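Local atomic coordinates of probable LacI-family transcriptional regulator (PDB entry 3BIL), a protein that probably regulates transcription by binding specific DNA sites, a LacI-family regulator with a periplasmic-binding-protein-like core. Residues 189-195 with 219-225; 273-278 with 289-294; 146-150 with 306-310; 83-88 with 296-301; 176-180 with 209-215. One frame throughout, in Å; residues are numbered along the deposited sequence.

Contact 1 of 5, residues 189-195 with 219-225; sequences YLSGPMD and LVFLGGY
Tyr225 donates a hydrogen bond from OH to Asp195 OD1, 2.7 Å away. It comes in on the syn lone pair of OD1, the side facing the other oxygen. The two residues reach each other from opposite directions, and the carboxylate lies nearly coplanar with the ring, 26° between planes. OD1 sits at the ring edge, while Pro193 occupies one face. Pro193 CG makes a CH-pi contact, 4.0 Å from the centroid of the Tyr225 ring and displaced toward the rim. Pro193 CB adds a contact of 3.6 Å to Tyr225 CZ.

Earlier in both segments runs a parallel ladder. Tyr189 N bonds Leu219 O at 2.9 Å. Phe221 N bonds Tyr189 O in return, also at 2.9 Å. Past it, Gly223 N makes a weak bond to Ser191 O. The paired strands are the two ends of the beta-alpha-beta unit formed by strand 187-190, helix 197-212 and strand 219-221. Strand 219-221 is the outermost strand of the sheet within this chain. Strand 187-190 is flanked on its other side by Phe246 and its neighbours.

Tyr189 and Val220 share one face of the sheet, where the Tyr189 ring stacks on Phe206 of the connecting helix. Leu190 and Phe221 lie side by side on the other face. CG of Leu190 is anti to the backbone N (chi1 -175°), and Leu190 CD1 reaches Phe221 CB at 3.8 Å, next to Leu237 of helix 227-239. Ser191 OG bonds Gly192 O within its own segment, 2.8 Å away and in the carbonyl plane.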
# COMPACT_ATOMS: atom_id res chain seq x y z
N TYR A 189 -1.74 -24.67 -0.57
CA TYR A 189 -2.53 -23.52 -0.92
C TYR A 189 -2.96 -22.84 0.35
O TYR A 189 -3.45 -23.46 1.29
CB TYR A 189 -3.73 -23.88 -1.78
CG TYR A 189 -4.69 -22.72 -2.07
CD1 TYR A 189 -4.47 -21.86 -3.15
CD2 TYR A 189 -5.83 -22.50 -1.28
CE1 TYR A 189 -5.31 -20.83 -3.42
CE2 TYR A 189 -6.69 -21.43 -1.55
CZ TYR A 189 -6.41 -20.60 -2.61
OH TYR A 189 -7.21 -19.56 -2.92
N LEU A 190 -2.74 -21.54 0.37
CA LEU A 190 -2.95 -20.78 1.56
C LEU A 190 -4.17 -19.93 1.32
O LEU A 190 -4.12 -18.89 0.67
CB LEU A 190 -1.66 -20.00 1.91
CG LEU A 190 -1.62 -19.20 3.21
CD1 LEU A 190 -1.47 -20.16 4.36
CD2 LEU A 190 -0.49 -18.18 3.24
N SER A 191 -5.29 -20.42 1.82
CA SER A 191 -6.61 -19.79 1.67
C SER A 191 -6.74 -18.43 2.31
O SER A 191 -5.90 -18.00 3.14
CB SER A 191 -7.66 -20.72 2.27
OG SER A 191 -8.95 -20.18 2.24
N GLY A 192 -7.80 -17.74 1.91
CA GLY A 192 -8.25 -16.54 2.58
C GLY A 192 -9.53 -16.79 3.37
O GLY A 192 -10.10 -17.90 3.32
N PRO A 193 -9.99 -15.77 4.10
CA PRO A 193 -11.17 -15.87 4.96
C PRO A 193 -12.30 -16.60 4.25
O PRO A 193 -12.66 -16.24 3.12
CB PRO A 193 -11.57 -14.40 5.20
CG PRO A 193 -10.60 -13.55 4.36
CD PRO A 193 -9.41 -14.41 4.13
N MET A 194 -12.85 -17.63 4.88
CA MET A 194 -13.91 -18.41 4.26
C MET A 194 -15.28 -17.74 4.33
O MET A 194 -16.27 -18.25 3.78
CB MET A 194 -13.91 -19.85 4.79
CG MET A 194 -12.67 -20.64 4.30
SD MET A 194 -12.70 -20.90 2.51
CE MET A 194 -14.22 -21.85 2.39
N ASP A 195 -15.31 -16.59 5.00
CA ASP A 195 -16.51 -15.74 5.07
C ASP A 195 -16.60 -14.71 3.92
O ASP A 195 -17.50 -13.85 3.92
CB ASP A 195 -16.57 -15.03 6.43
CG ASP A 195 -15.36 -14.13 6.68
OD1 ASP A 195 -14.93 -13.43 5.74
OD2 ASP A 195 -14.85 -14.11 7.82
N LEU A 219 -2.47 -29.85 -0.16
CA LEU A 219 -2.63 -29.29 1.20
C LEU A 219 -3.31 -27.94 1.18
O LEU A 219 -3.02 -27.15 0.33
CB LEU A 219 -1.29 -29.16 1.84
CG LEU A 219 -0.60 -30.48 1.59
CD1 LEU A 219 0.83 -30.40 1.98
CD2 LEU A 219 -1.33 -31.57 2.37
N VAL A 220 -4.22 -27.68 2.11
CA VAL A 220 -4.97 -26.44 2.15
C VAL A 220 -4.92 -25.88 3.56
O VAL A 220 -5.27 -26.58 4.51
CB VAL A 220 -6.45 -26.68 1.89
CG1 VAL A 220 -7.27 -25.48 2.37
CG2 VAL A 220 -6.73 -26.95 0.40
N PHE A 221 -4.51 -24.63 3.71
CA PHE A 221 -4.64 -23.95 4.99
C PHE A 221 -5.73 -22.89 4.89
O PHE A 221 -5.75 -22.10 3.93
CB PHE A 221 -3.32 -23.32 5.41
CG PHE A 221 -3.35 -22.73 6.79
CD1 PHE A 221 -2.83 -23.45 7.89
CD2 PHE A 221 -3.92 -21.44 7.02
CE1 PHE A 221 -2.85 -22.88 9.23
CE2 PHE A 221 -3.97 -20.89 8.30
CZ PHE A 221 -3.42 -21.61 9.42
N LEU A 222 -6.66 -22.86 5.83
CA LEU A 222 -7.72 -21.84 5.80
C LEU A 222 -7.32 -20.61 6.62
O LEU A 222 -7.52 -20.58 7.82
CB LEU A 222 -9.07 -22.38 6.27
CG LEU A 222 -9.54 -23.68 5.62
CD1 LEU A 222 -10.84 -24.18 6.27
CD2 LEU A 222 -9.74 -23.50 4.10
N GLY A 223 -6.77 -19.62 5.94
CA GLY A 223 -6.24 -18.42 6.57
C GLY A 223 -7.33 -17.41 6.89
O GLY A 223 -8.49 -17.78 7.13
N GLY A 224 -6.95 -16.14 6.90
CA GLY A 224 -7.82 -15.09 7.41
C GLY A 224 -7.40 -13.68 7.05
O GLY A 224 -7.48 -13.27 5.89
N TYR A 225 -6.96 -12.91 8.04
CA TYR A 225 -6.76 -11.47 7.82
C TYR A 225 -5.33 -10.94 8.05
O TYR A 225 -4.79 -10.25 7.18
CB TYR A 225 -7.83 -10.67 8.59
CG TYR A 225 -9.25 -10.93 8.09
CD1 TYR A 225 -9.76 -10.21 7.00
CD2 TYR A 225 -10.08 -11.90 8.69
CE1 TYR A 225 -11.07 -10.44 6.52
CE2 TYR A 225 -11.39 -12.14 8.22
CZ TYR A 225 -11.88 -11.40 7.13
OH TYR A 225 -13.16 -11.61 6.64

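Contact 2 of 5, residues 273-278 with 289-294; sequences VIGFDT and LTVIDQ
Ile292 CB lies 3.9 Å from Phe276 CE1, already beside the ring. From there the chain forks. CG2 is anti to the backbone N (chi1 for CG1 is -70°), and it settles over one face of the Phe276 ring. Ile292 CG2 is 3.6 Å from Phe276 CZ and 26° off the ring normal, a CH-pi contact offset toward the rim. Ile292 CG1 turns the other way and passes Ile274 CG2 at a looser 4.4 Å. The tip, Ile292 CD1, comes back to Phe276 CE1 at 3.8 Å. Ile172 and Ala175 of helix 169-181 also pack on Ile292.

Strands 272-276 and 291-293 run parallel here, neighbours in the Rossmann-like sheet of the C-terminal lobe. Gly275 N bonds Thr290 O at 3.0 Å. Ile292 N then bonds Gly275 O, and Asp277 N bonds Ile292 O. On its far side strand 291-293 pairs with strand 322-328.

Gln294 follows, where the chain leaves this sheet for helix 296-308. Gln294 NE2 stands at the edge of the Phe276 ring, 3.8 Å from Phe276 CE2, with the amide turned 65° from the ring. NE2 also points at Asp277 OD1, but that distance is implausibly short and its geometry is doubtful. Gln294 OE1 is held by Ser166 OG, and Asp277 OD2 by Ser250 OG.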
# COMPACT_ATOMS: atom_id res chain seq x y z
N VAL A 273 6.81 -20.43 -5.34
CA VAL A 273 5.73 -19.58 -4.85
C VAL A 273 4.82 -19.14 -6.00
O VAL A 273 5.29 -18.81 -7.07
CB VAL A 273 6.27 -18.34 -4.06
CG1 VAL A 273 5.12 -17.42 -3.58
CG2 VAL A 273 7.02 -18.81 -2.86
N ILE A 274 3.51 -19.16 -5.74
CA ILE A 274 2.56 -18.44 -6.54
C ILE A 274 1.90 -17.38 -5.67
O ILE A 274 1.33 -17.73 -4.63
CB ILE A 274 1.43 -19.34 -7.10
CG1 ILE A 274 2.01 -20.58 -7.81
CG2 ILE A 274 0.53 -18.52 -8.04
CD1 ILE A 274 2.67 -20.31 -9.16
N GLY A 275 1.96 -16.10 -6.10
CA GLY A 275 1.44 -15.01 -5.30
C GLY A 275 0.14 -14.54 -5.85
O GLY A 275 -0.24 -14.93 -6.92
N PHE A 276 -0.55 -13.69 -5.11
CA PHE A 276 -1.80 -13.14 -5.61
C PHE A 276 -1.72 -11.62 -5.60
O PHE A 276 -1.27 -11.05 -4.60
CB PHE A 276 -2.98 -13.64 -4.79
CG PHE A 276 -4.18 -14.12 -5.63
CD1 PHE A 276 -4.32 -15.47 -5.97
CD2 PHE A 276 -5.15 -13.21 -6.07
CE1 PHE A 276 -5.40 -15.92 -6.73
CE2 PHE A 276 -6.24 -13.64 -6.86
CZ PHE A 276 -6.37 -15.00 -7.19
N ASP A 277 -2.14 -10.99 -6.71
CA ASP A 277 -2.04 -9.54 -6.98
C ASP A 277 -0.65 -8.95 -7.30
O ASP A 277 0.38 -9.58 -7.11
CB ASP A 277 -2.77 -8.69 -5.93
CG ASP A 277 -4.15 -9.22 -5.66
OD1 ASP A 277 -5.05 -9.08 -6.54
OD2 ASP A 277 -4.33 -9.82 -4.58
N THR A 278 -0.68 -7.75 -7.82
CA THR A 278 0.42 -7.27 -8.66
C THR A 278 1.51 -6.45 -7.98
O THR A 278 2.44 -6.04 -8.67
CB THR A 278 -0.11 -6.46 -9.88
OG1 THR A 278 -1.34 -5.78 -9.55
CG2 THR A 278 -0.33 -7.38 -11.03
N LEU A 289 8.24 -12.97 -8.73
CA LEU A 289 7.20 -13.88 -8.36
C LEU A 289 6.18 -14.09 -9.46
O LEU A 289 5.56 -13.15 -9.90
CB LEU A 289 6.46 -13.38 -7.13
CG LEU A 289 6.57 -14.07 -5.80
CD1 LEU A 289 8.00 -13.99 -5.27
CD2 LEU A 289 5.62 -13.32 -4.91
N THR A 290 5.98 -15.34 -9.85
CA THR A 290 4.81 -15.67 -10.60
C THR A 290 3.57 -15.28 -9.75
O THR A 290 3.46 -15.65 -8.60
CB THR A 290 4.86 -17.14 -10.98
OG1 THR A 290 6.07 -17.39 -11.74
CG2 THR A 290 3.65 -17.52 -11.82
N VAL A 291 2.64 -14.55 -10.31
CA VAL A 291 1.47 -14.13 -9.56
C VAL A 291 0.24 -14.16 -10.46
O VAL A 291 0.35 -14.21 -11.70
CB VAL A 291 1.57 -12.65 -9.03
CG1 VAL A 291 2.65 -12.50 -7.87
CG2 VAL A 291 1.82 -11.64 -10.16
N ILE A 292 -0.92 -14.13 -9.82
CA ILE A 292 -2.18 -14.07 -10.48
C ILE A 292 -2.65 -12.63 -10.45
O ILE A 292 -2.84 -12.04 -9.40
CB ILE A 292 -3.17 -15.07 -9.86
CG1 ILE A 292 -2.72 -16.50 -10.22
CG2 ILE A 292 -4.59 -14.82 -10.37
CD1 ILE A 292 -3.54 -17.59 -9.54
N ASP A 293 -2.78 -12.05 -11.63
CA ASP A 293 -3.20 -10.67 -11.71
C ASP A 293 -4.72 -10.64 -11.88
O ASP A 293 -5.30 -11.43 -12.60
CB ASP A 293 -2.45 -9.97 -12.86
CG ASP A 293 -3.05 -8.61 -13.25
OD1 ASP A 293 -3.84 -8.03 -12.50
OD2 ASP A 293 -2.72 -8.09 -14.33
N GLN A 294 -5.35 -9.71 -11.20
CA GLN A 294 -6.78 -9.57 -11.26
C GLN A 294 -7.23 -8.39 -12.05
O GLN A 294 -8.44 -8.14 -12.16
CB GLN A 294 -7.29 -9.33 -9.87
CG GLN A 294 -7.68 -10.56 -9.19
CD GLN A 294 -8.17 -10.19 -7.87
OE1 GLN A 294 -9.37 -9.98 -7.69
NE2 GLN A 294 -7.24 -10.00 -6.94

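Contact 3 of 5, residues 146-150 with 306-310; sequences MPVVL and ILTEL
Strand 148-151 and the residue before it meet the end of helix 296-308 and the turn after it, with Pro147 and Leu310 CA atoms 5.7 Å apart and those of Val149 and Leu307 6.4 Å apart. This is helix-on-sheet packing in the N-terminal lobe of the periplasmic-binding-protein-like fold, where helices flank a parallel sheet. The helix ends at Thr308. Glu309 is the centre of an inverse gamma turn, which brings Leu310 back toward the strand.

No hydrogen bond spans the contact; carbon packing joins the segments. Val149 has CG1 anti to its backbone nitrogen (chi1 179°), and CG2 is the branch that meets the helix. Val149 CG2 meets Leu307 CD1 at 3.4 Å and, less closely, Ile306 CG2 at 4.1 Å. The Val149 and Leu307 side chains meet at a slant. Ile127 of the adjacent strand 126-128 touches both of them, which places Leu307 on the sheet face.

Pro147 packs against the turn. Pro147 CB lies 4.0 Å from Leu310 CG and 4.1 Å from Leu307 CD1, spanning the two leucines. Leu307 CD1 also sits 3.4 Å from the backbone oxygen of Pro147. At the other leucine, CD2 of Leu310 approaches Val148 O to 3.5 Å.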
# COMPACT_ATOMS: atom_id res chain seq x y z
N MET A 146 -30.66 4.96 -3.84
CA MET A 146 -29.21 5.11 -3.95
C MET A 146 -28.68 4.17 -5.03
O MET A 146 -28.85 2.95 -4.90
CB MET A 146 -28.54 4.76 -2.60
CG MET A 146 -27.52 5.79 -2.09
SD MET A 146 -26.55 6.66 -3.32
CE MET A 146 -26.04 8.00 -2.27
N PRO A 147 -28.08 4.71 -6.13
CA PRO A 147 -27.27 3.84 -7.01
C PRO A 147 -26.04 3.21 -6.27
O PRO A 147 -25.10 3.94 -5.91
CB PRO A 147 -26.83 4.76 -8.15
CG PRO A 147 -27.71 5.98 -8.06
CD PRO A 147 -28.15 6.10 -6.63
N VAL A 148 -26.10 1.89 -6.04
CA VAL A 148 -25.04 1.07 -5.43
C VAL A 148 -24.44 0.11 -6.45
O VAL A 148 -25.13 -0.36 -7.36
CB VAL A 148 -25.56 0.21 -4.23
CG1 VAL A 148 -25.47 0.95 -2.91
CG2 VAL A 148 -26.99 -0.28 -4.47
N VAL A 149 -23.14 -0.14 -6.30
CA VAL A 149 -22.38 -1.11 -7.09
C VAL A 149 -21.46 -1.83 -6.12
O VAL A 149 -20.77 -1.19 -5.32
CB VAL A 149 -21.51 -0.44 -8.18
CG1 VAL A 149 -20.74 -1.49 -8.95
CG2 VAL A 149 -22.36 0.37 -9.14
N LEU A 150 -21.44 -3.15 -6.19
CA LEU A 150 -20.51 -3.92 -5.38
C LEU A 150 -19.32 -4.37 -6.25
O LEU A 150 -19.48 -4.65 -7.46
CB LEU A 150 -21.20 -5.13 -4.75
CG LEU A 150 -22.46 -4.90 -3.90
CD1 LEU A 150 -23.13 -6.21 -3.61
CD2 LEU A 150 -22.18 -4.17 -2.58
N ILE A 306 -20.71 1.26 -14.68
CA ILE A 306 -21.98 0.74 -14.16
C ILE A 306 -22.60 1.69 -13.14
O ILE A 306 -23.82 1.68 -12.95
CB ILE A 306 -21.80 -0.67 -13.52
CG1 ILE A 306 -21.27 -1.68 -14.56
CG2 ILE A 306 -23.09 -1.18 -12.90
CD1 ILE A 306 -21.00 -3.08 -14.01
N LEU A 307 -21.80 2.51 -12.48
CA LEU A 307 -22.38 3.48 -11.55
C LEU A 307 -22.95 4.70 -12.25
O LEU A 307 -23.94 5.26 -11.79
CB LEU A 307 -21.38 3.92 -10.50
CG LEU A 307 -22.05 4.60 -9.32
CD1 LEU A 307 -22.94 3.62 -8.55
CD2 LEU A 307 -20.99 5.17 -8.42
N THR A 308 -22.31 5.12 -13.35
CA THR A 308 -22.80 6.26 -14.13
C THR A 308 -24.15 5.89 -14.77
O THR A 308 -25.15 6.56 -14.53
CB THR A 308 -21.78 6.77 -15.17
OG1 THR A 308 -21.18 5.67 -15.87
CG2 THR A 308 -20.68 7.59 -14.50
N GLU A 309 -24.17 4.81 -15.54
CA GLU A 309 -25.43 4.22 -16.02
C GLU A 309 -26.28 3.70 -14.86
O GLU A 309 -26.65 2.52 -14.86
CB GLU A 309 -25.15 3.07 -17.00
CG GLU A 309 -24.78 3.48 -18.42
CD GLU A 309 -25.06 2.36 -19.44
OE1 GLU A 309 -24.40 1.29 -19.34
OE2 GLU A 309 -25.94 2.55 -20.31
N LEU A 310 -26.59 4.55 -13.88
CA LEU A 310 -27.38 4.14 -12.71
C LEU A 310 -27.70 5.33 -11.80
O LEU A 310 -27.90 6.44 -12.27
CB LEU A 310 -26.66 3.04 -11.91
CG LEU A 310 -27.46 2.05 -11.05
CD1 LEU A 310 -28.40 1.18 -11.89
CD2 LEU A 310 -26.53 1.17 -10.20

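Contact 4 of 5, residues 83-88 with 296-301; sequences AMVTEI and VEQLAQ
Helices 79-94 and 296-308 pack side by side in the N-terminal lobe, flanking the parallel sheet of this periplasmic-binding-protein-like domain. Helix 79-94 comes early in the chain, and helix 296-308 enters the lobe after the chain has returned from the other one. The axes of the two short segments come within 8.5 Å and cross at -48°.

Ala300 and Val296 carry much of the contact from helix 296-308. Ala300 points its CB into helix 79-94, where it meets Ile88 CG1 at 3.5 Å and Glu87 CB at 3.9 Å. About one turn earlier, Val296 points the same way. Val296 CG1 lies 3.6 Å from Met84 CB, and Val296 CG2 faces Ala83 CB more loosely at 4.4 Å. Tyr80 also touches Val296.

Another flank of helix 79-94 meets the second subunit: Val85 and Thr86 pack on Leu76 and Ile77 of that subunit.

On the more exposed side, two glutamates run past each other. Glu87 is bent at chi2 (76°), while Glu297 is extended beyond CG. Their methylene groups pack, CG of Glu87 against CG of Glu297 at 3.7 Å. The carboxylates, turned 62° against each other, bring like charges close, which may slightly disfavour full ionisation of both. Glu87 OE1 stands 3.7 Å from Glu297 OE2.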
# COMPACT_ATOMS: atom_id res chain seq x y z
N ALA A 83 -4.92 0.37 -4.79
CA ALA A 83 -4.89 0.45 -6.25
C ALA A 83 -6.30 0.64 -6.82
O ALA A 83 -6.52 1.50 -7.63
CB ALA A 83 -4.20 -0.78 -6.87
N MET A 84 -7.25 -0.16 -6.36
CA MET A 84 -8.60 -0.07 -6.84
C MET A 84 -9.19 1.34 -6.65
O MET A 84 -9.86 1.85 -7.55
CB MET A 84 -9.49 -1.11 -6.17
CG MET A 84 -10.88 -1.25 -6.84
SD MET A 84 -11.84 -2.26 -5.74
CE MET A 84 -11.25 -3.87 -6.28
N VAL A 85 -8.97 1.97 -5.49
CA VAL A 85 -9.56 3.29 -5.24
C VAL A 85 -8.82 4.39 -6.00
O VAL A 85 -9.45 5.32 -6.47
CB VAL A 85 -9.74 3.64 -3.73
CG1 VAL A 85 -10.53 2.54 -3.03
CG2 VAL A 85 -8.41 3.90 -3.04
N THR A 86 -7.51 4.27 -6.15
CA THR A 86 -6.79 5.20 -6.98
C THR A 86 -7.42 5.16 -8.38
O THR A 86 -7.74 6.20 -8.94
CB THR A 86 -5.30 4.85 -7.06
OG1 THR A 86 -4.77 4.76 -5.74
CG2 THR A 86 -4.51 5.88 -7.84
N GLU A 87 -7.62 3.97 -8.94
CA GLU A 87 -8.23 3.85 -10.28
C GLU A 87 -9.71 4.18 -10.41
O GLU A 87 -10.16 4.60 -11.47
CB GLU A 87 -7.91 2.52 -10.96
CG GLU A 87 -6.95 2.68 -12.15
CD GLU A 87 -5.46 2.91 -11.74
OE1 GLU A 87 -4.63 2.00 -12.00
OE2 GLU A 87 -5.13 3.98 -11.17
N ILE A 88 -10.47 3.96 -9.34
CA ILE A 88 -11.88 4.33 -9.30
C ILE A 88 -11.98 5.84 -9.22
O ILE A 88 -12.89 6.42 -9.79
CB ILE A 88 -12.60 3.74 -8.06
CG1 ILE A 88 -12.91 2.27 -8.26
CG2 ILE A 88 -13.91 4.47 -7.80
CD1 ILE A 88 -13.30 1.56 -6.98
N VAL A 296 -6.98 -4.89 -11.67
CA VAL A 296 -7.73 -3.93 -10.85
C VAL A 296 -8.25 -2.78 -11.65
O VAL A 296 -9.34 -2.29 -11.37
CB VAL A 296 -6.86 -3.26 -9.76
CG1 VAL A 296 -7.62 -3.20 -8.47
CG2 VAL A 296 -5.56 -3.98 -9.58
N GLU A 297 -7.45 -2.34 -12.63
CA GLU A 297 -7.78 -1.15 -13.46
C GLU A 297 -9.10 -1.33 -14.22
O GLU A 297 -9.96 -0.44 -14.23
CB GLU A 297 -6.60 -0.80 -14.40
CG GLU A 297 -6.75 0.54 -15.18
CD GLU A 297 -5.42 1.14 -15.72
OE1 GLU A 297 -5.49 2.18 -16.44
OE2 GLU A 297 -4.32 0.60 -15.44
N GLN A 298 -9.28 -2.51 -14.81
CA GLN A 298 -10.45 -2.83 -15.59
C GLN A 298 -11.69 -3.00 -14.71
O GLN A 298 -12.78 -2.66 -15.13
CB GLN A 298 -10.16 -4.11 -16.35
CG GLN A 298 -10.95 -4.33 -17.61
CD GLN A 298 -10.57 -5.64 -18.25
OE1 GLN A 298 -11.42 -6.40 -18.72
NE2 GLN A 298 -9.26 -5.94 -18.24
N LEU A 299 -11.52 -3.55 -13.50
CA LEU A 299 -12.63 -3.73 -12.58
C LEU A 299 -13.17 -2.40 -12.10
O LEU A 299 -14.39 -2.23 -12.03
CB LEU A 299 -12.19 -4.53 -11.38
CG LEU A 299 -12.48 -5.99 -11.66
CD1 LEU A 299 -11.45 -6.92 -10.99
CD2 LEU A 299 -13.91 -6.27 -11.22
N ALA A 300 -12.26 -1.50 -11.76
CA ALA A 300 -12.56 -0.12 -11.41
C ALA A 300 -13.19 0.69 -12.59
O ALA A 300 -14.18 1.39 -12.37
CB ALA A 300 -11.31 0.57 -10.89
N GLN A 301 -12.62 0.58 -13.80
CA GLN A 301 -13.22 1.11 -15.04
C GLN A 301 -14.66 0.61 -15.17
O GLN A 301 -15.61 1.39 -15.12
CB GLN A 301 -12.42 0.69 -16.27
CG GLN A 301 -11.74 1.80 -17.07
CD GLN A 301 -10.24 1.93 -16.78
OE1 GLN A 301 -9.40 1.92 -17.70
NE2 GLN A 301 -9.89 2.08 -15.50

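Contact 5 of 5, residues 176-180 with 209-215; sequences VELLA and ACANSKI
Val176 points toward the end of helix 197-212, and its two methyl branches divide the work. CG1 is anti to the backbone N (chi1 169°). Val176 CG1 lies 3.6 Å from Ala209 O, and it also faces Ser213 OG. Val176 CG2 meets Ala209 CB at 3.7 Å. The valine is thus wedged between the last turn of the helix and the residues that follow it.

Ile215 faces Val176 and Ala180 from the other segment. Its CG1 stands between the backbone N and the carbonyl carbon (chi1 47°). With CG1 there, Ile215 CD1 lies 4.1 Å from Val176 CG1, and Ile215 CG2 meets Ala180 CB at 3.8 Å. Ile187 of strand 187-190 also touches Ile215, so the isoleucine fills in between the helices and the sheet.

On the outer side lies the one polar link. Glu177 leaves its helix alongside the contact, and a chain bent at chi2 brings its tip over. Ser213 OG donates a hydrogen bond to Glu177 OE2 at 2.8 Å. The hydroxyl arrives on the anti side of the oxygen, 26° out of the carboxylate plane.

The turn that presents Ser213 and Ile215 is a Schellman motif. Lys214 has a positive phi, and Ile215 N bonds back to Cys210 O at 3.0 Å. Helix 169-181 leads into strand 187-190 and helix 197-212 leads out of it, and both pack on the same face of the sheet. Such neighbouring helices on one face are typical of the Rossmann-like alpha/beta lobe of periplasmic-binding-protein folds.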
# COMPACT_ATOMS: atom_id res chain seq x y z
N VAL A 176 -2.17 -23.78 -11.52
CA VAL A 176 -2.13 -25.24 -11.18
C VAL A 176 -1.49 -26.07 -12.29
O VAL A 176 -0.56 -26.86 -12.02
CB VAL A 176 -3.50 -25.81 -10.76
CG1 VAL A 176 -3.47 -27.32 -10.67
CG2 VAL A 176 -3.94 -25.22 -9.39
N GLU A 177 -1.95 -25.85 -13.53
CA GLU A 177 -1.38 -26.48 -14.73
C GLU A 177 0.13 -26.38 -14.75
O GLU A 177 0.81 -27.39 -14.87
CB GLU A 177 -1.99 -25.92 -16.03
CG GLU A 177 -3.00 -26.85 -16.72
CD GLU A 177 -2.44 -28.27 -16.99
OE1 GLU A 177 -1.46 -28.39 -17.77
OE2 GLU A 177 -2.97 -29.26 -16.41
N LEU A 178 0.63 -25.16 -14.57
CA LEU A 178 2.05 -24.88 -14.51
C LEU A 178 2.76 -25.58 -13.38
O LEU A 178 3.88 -26.07 -13.58
CB LEU A 178 2.26 -23.36 -14.42
CG LEU A 178 3.67 -22.77 -14.59
CD1 LEU A 178 4.26 -23.13 -15.93
CD2 LEU A 178 3.64 -21.27 -14.45
N LEU A 179 2.15 -25.63 -12.19
CA LEU A 179 2.77 -26.40 -11.08
C LEU A 179 2.86 -27.86 -11.47
O LEU A 179 3.91 -28.52 -11.25
CB LEU A 179 2.07 -26.20 -9.71
CG LEU A 179 2.16 -24.73 -9.23
CD1 LEU A 179 1.14 -24.30 -8.19
CD2 LEU A 179 3.59 -24.31 -8.88
N ALA A 180 1.79 -28.36 -12.09
CA ALA A 180 1.75 -29.78 -12.46
C ALA A 180 2.83 -30.15 -13.49
O ALA A 180 3.55 -31.14 -13.27
CB ALA A 180 0.39 -30.15 -12.95
N ALA A 209 -9.28 -27.30 -10.24
CA ALA A 209 -8.04 -27.31 -11.05
C ALA A 209 -7.12 -28.47 -10.73
O ALA A 209 -6.52 -29.02 -11.62
CB ALA A 209 -7.26 -26.01 -10.89
N CYS A 210 -6.96 -28.79 -9.45
CA CYS A 210 -6.13 -29.91 -9.06
C CYS A 210 -6.68 -31.24 -9.61
O CYS A 210 -5.93 -32.09 -10.11
CB CYS A 210 -6.02 -29.96 -7.55
SG CYS A 210 -4.91 -28.71 -6.86
N ALA A 211 -8.00 -31.40 -9.52
CA ALA A 211 -8.67 -32.56 -10.07
C ALA A 211 -8.50 -32.47 -11.58
O ALA A 211 -8.02 -33.42 -12.20
CB ALA A 211 -10.16 -32.58 -9.68
N ASN A 212 -8.87 -31.34 -12.17
CA ASN A 212 -8.83 -31.29 -13.62
C ASN A 212 -7.44 -31.52 -14.18
O ASN A 212 -7.32 -32.02 -15.30
CB ASN A 212 -9.42 -30.02 -14.20
CG ASN A 212 -9.30 -30.01 -15.73
OD1 ASN A 212 -10.23 -30.44 -16.42
ND2 ASN A 212 -8.13 -29.60 -16.26
N SER A 213 -6.42 -31.13 -13.44
CA SER A 213 -5.03 -31.33 -13.84
C SER A 213 -4.57 -32.72 -13.44
O SER A 213 -3.43 -33.09 -13.71
CB SER A 213 -4.14 -30.29 -13.16
OG SER A 213 -4.16 -29.04 -13.83
N LYS A 214 -5.46 -33.46 -12.76
CA LYS A 214 -5.20 -34.82 -12.20
C LYS A 214 -3.89 -34.91 -11.42
O LYS A 214 -3.02 -35.71 -11.76
CB LYS A 214 -5.16 -35.90 -13.31
CG LYS A 214 -6.29 -35.84 -14.36
CD LYS A 214 -5.79 -35.31 -15.70
CE LYS A 214 -5.07 -36.41 -16.53
NZ LYS A 214 -3.84 -35.88 -17.20
N ILE A 215 -3.76 -34.09 -10.37
CA ILE A 215 -2.63 -34.22 -9.43
C ILE A 215 -3.09 -34.69 -8.06
O ILE A 215 -2.27 -34.91 -7.16
CB ILE A 215 -1.75 -32.92 -9.32
CG1 ILE A 215 -2.64 -31.69 -9.14
CG2 ILE A 215 -0.87 -32.83 -10.54
CD1 ILE A 215 -1.96 -30.51 -8.52

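How the contacts relate
From the N terminus, contact 4 opens first, at 83-88, and contact 3 opens at 146-150. Both stay open while the chain builds the other lobe. There contact 5 opens at 176-180 and contact 1 at 189-195. Contact 5 closes at 209-215 and contact 1 at 219-225, so these two cross. Contact 2 follows in series and closes a short loop between 273-278 and 289-294. The chain then returns along helix 296-308, which closes contact 4 and then contact 3; these also cross, and the other three nest inside both. Contacts 1, 2 and 5 tie together the C-terminal lobe, contacts 3 and 4 the N-terminal one. Gln294 O touches Leu299 CD1, joining contacts 2 and 4.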